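Rho guanyl nucleotide exchange factor (Rom2), putative (Aspergillus fumigatus Af293, PDB 5O51) probably acts as a guanine-nucleotide exchange factor for Rho-type GTPases, the piece here being its CNH domain, a seven-bladed beta-propeller. Local coordinates at residues V65-T70 and N114-G119. Residues are numbered along the deposited sequence; the frame is centred on the assembly and turned at random.
Sequences VTQIDT and NFFKAG
The shorter of the two hydrogen bonds between the strands runs from Gln67 NE2 to Phe116 O, 2.8 Å long and nearly straight; the acceptor lies in the amide plane of Gln67, although the donor sits well above the carbonyl plane of Phe116. The other end of the same amide accepts a bond, from Phe116 N to Gln67 OE1 at 3.1 Å. One primary amide thus satisfies both the N-H and the C=O of one residue, which a glutamine can do because it carries donor and acceptor side by side. With CG anti to the backbone N (chi1 -162°) and the chain extended beyond it, Gln67 bridges two strands whose axes come no closer than 8.0 Å, too far for direct backbone pairing. The pair of hydrogen bonds fixes the amide's rotation, and the amide lies flat over one face of the Phe116 ring, the planes 5° apart and NE2 3.5 Å above the ring centre. Phe116 in turn folds back toward strand 65-70, where Asp69 CB meets its edge, 3.8 Å from CZ. The Asp69 carboxylate is bound by its own neighbour, Thr70 N donating to OD1. Ala118, with only a methyl group, brings CB within 4.5 Å of Asp69 OD2. Residues 65-70 and 115-119 run almost parallel as the innermost strands of successive propeller blades; Leu78 of strand 76-81 packs against Phe116 and Ala118, Ile68 turns to Cys24 of strand 22-28, and Lys117 reaches strand 180-186 of the next blade.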
loop_
_atom_site.group_PDB
_atom_site.type_symbol
_atom_site.label_atom_id
_atom_site.label_comp_id
_atom_site.label_asym_id
_atom_site.label_seq_id
_atom_site.Cartn_x
_atom_site.Cartn_y
_atom_site.Cartn_z
ATOM N N VAL A 65 2.840 9.639 -11.675
ATOM C CA VAL A 65 2.147 9.498 -10.346
ATOM C C VAL A 65 2.244 8.042 -9.903
ATOM O O VAL A 65 1.576 7.177 -10.474
ATOM C CB VAL A 65 0.688 9.939 -10.370
ATOM C CG1 VAL A 65 0.094 9.805 -8.962
ATOM C CG2 VAL A 65 0.595 11.405 -10.849
ATOM N N THR A 66 3.113 7.763 -8.933
ATOM C CA THR A 66 3.329 6.384 -8.501
ATOM C C THR A 66 2.594 5.991 -7.213
ATOM O O THR A 66 2.469 4.818 -6.981
ATOM C CB THR A 66 4.802 6.084 -8.305
ATOM O OG1 THR A 66 5.287 7.003 -7.330
ATOM C CG2 THR A 66 5.608 6.264 -9.638
ATOM N N GLN A 67 2.178 6.945 -6.371
ATOM C CA GLN A 67 1.435 6.616 -5.148
ATOM C C GLN A 67 0.490 7.762 -4.796
ATOM O O GLN A 67 0.752 8.955 -5.049
ATOM C CB GLN A 67 2.428 6.176 -4.042
ATOM C CG GLN A 67 1.804 5.415 -2.902
ATOM C CD GLN A 67 2.634 5.347 -1.629
ATOM O OE1 GLN A 67 3.894 5.237 -1.634
ATOM N NE2 GLN A 67 1.912 5.399 -0.492
ATOM N N ILE A 68 -0.680 7.400 -4.290
ATOM C CA ILE A 68 -1.749 8.323 -3.989
ATOM C C ILE A 68 -2.567 7.830 -2.772
ATOM O O ILE A 68 -2.793 6.617 -2.602
ATOM C CB ILE A 68 -2.641 8.545 -5.220
ATOM C CG1 ILE A 68 -3.448 9.818 -5.089
ATOM C CG2 ILE A 68 -3.563 7.356 -5.543
ATOM C CD1 ILE A 68 -3.991 10.276 -6.455
ATOM N N ASP A 69 -2.978 8.755 -1.929
ATOM C CA ASP A 69 -3.780 8.479 -0.724
ATOM C C ASP A 69 -4.514 9.755 -0.292
ATOM O O ASP A 69 -4.435 10.814 -0.999
ATOM C CB ASP A 69 -2.873 8.005 0.400
ATOM C CG ASP A 69 -3.569 7.006 1.375
ATOM O OD1 ASP A 69 -4.833 6.928 1.464
ATOM O OD2 ASP A 69 -2.807 6.314 2.060
ATOM N N THR A 70 -5.266 9.650 0.809
ATOM C CA THR A 70 -6.025 10.780 1.423
ATOM C C THR A 70 -5.802 10.865 2.928
ATOM O O THR A 70 -5.429 9.877 3.504
ATOM C CB THR A 70 -7.560 10.622 1.311
ATOM O OG1 THR A 70 -7.936 9.302 1.735
ATOM C CG2 THR A 70 -8.061 10.899 -0.107
ATOM N N ASN A 114 10.811 8.180 -2.271
ATOM C CA ASN A 114 10.544 6.918 -2.946
ATOM C C ASN A 114 9.184 6.264 -2.596
ATOM O O ASN A 114 8.603 5.665 -3.453
ATOM C CB ASN A 114 11.723 5.962 -2.657
ATOM C CG ASN A 114 13.038 6.565 -3.133
ATOM O OD1 ASN A 114 13.870 7.033 -2.339
ATOM N ND2 ASN A 114 13.155 6.694 -4.455
ATOM N N PHE A 115 8.734 6.326 -1.342
ATOM C CA PHE A 115 7.357 5.944 -0.947
ATOM C C PHE A 115 6.906 6.707 0.290
ATOM O O PHE A 115 7.685 7.494 0.868
ATOM C CB PHE A 115 7.105 4.412 -0.827
ATOM C CG PHE A 115 7.943 3.681 0.200
ATOM C CD1 PHE A 115 9.199 3.183 -0.137
ATOM C CD2 PHE A 115 7.437 3.374 1.449
ATOM C CE1 PHE A 115 9.959 2.467 0.779
ATOM C CE2 PHE A 115 8.184 2.651 2.374
ATOM C CZ PHE A 115 9.447 2.196 2.042
ATOM N N PHE A 116 5.614 6.585 0.607
ATOM C CA PHE A 116 5.059 7.155 1.808
ATOM C C PHE A 116 3.970 6.310 2.468
ATOM O O PHE A 116 3.415 5.418 1.854
ATOM C CB PHE A 116 4.582 8.555 1.526
ATOM C CG PHE A 116 3.218 8.660 0.859
ATOM C CD1 PHE A 116 2.055 8.730 1.618
ATOM C CD2 PHE A 116 3.112 8.792 -0.532
ATOM C CE1 PHE A 116 0.812 8.897 1.017
ATOM C CE2 PHE A 116 1.873 8.966 -1.135
ATOM C CZ PHE A 116 0.714 9.037 -0.344
ATOM N N LYS A 117 3.629 6.658 3.703
ATOM C CA LYS A 117 2.539 6.034 4.432
ATOM C C LYS A 117 1.855 7.021 5.412
ATOM O O LYS A 117 2.503 7.706 6.206
ATOM C CB LYS A 117 3.094 4.838 5.170
ATOM C CG LYS A 117 2.054 4.027 5.900
ATOM C CD LYS A 117 1.346 3.107 4.950
ATOM C CE LYS A 117 0.095 2.503 5.576
ATOM N NZ LYS A 117 0.363 1.920 6.916
ATOM N N ALA A 118 0.539 7.094 5.324
ATOM C CA ALA A 118 -0.272 7.937 6.206
ATOM C C ALA A 118 -1.083 7.038 7.082
ATOM O O ALA A 118 -1.913 6.270 6.565
ATOM C CB ALA A 118 -1.229 8.795 5.403
ATOM N N GLY A 119 -0.870 7.144 8.392
ATOM C CA GLY A 119 -1.694 6.428 9.356
ATOM C C GLY A 119 -1.856 7.150 10.665
ATOM O O GLY A 119 -1.150 8.125 10.952
#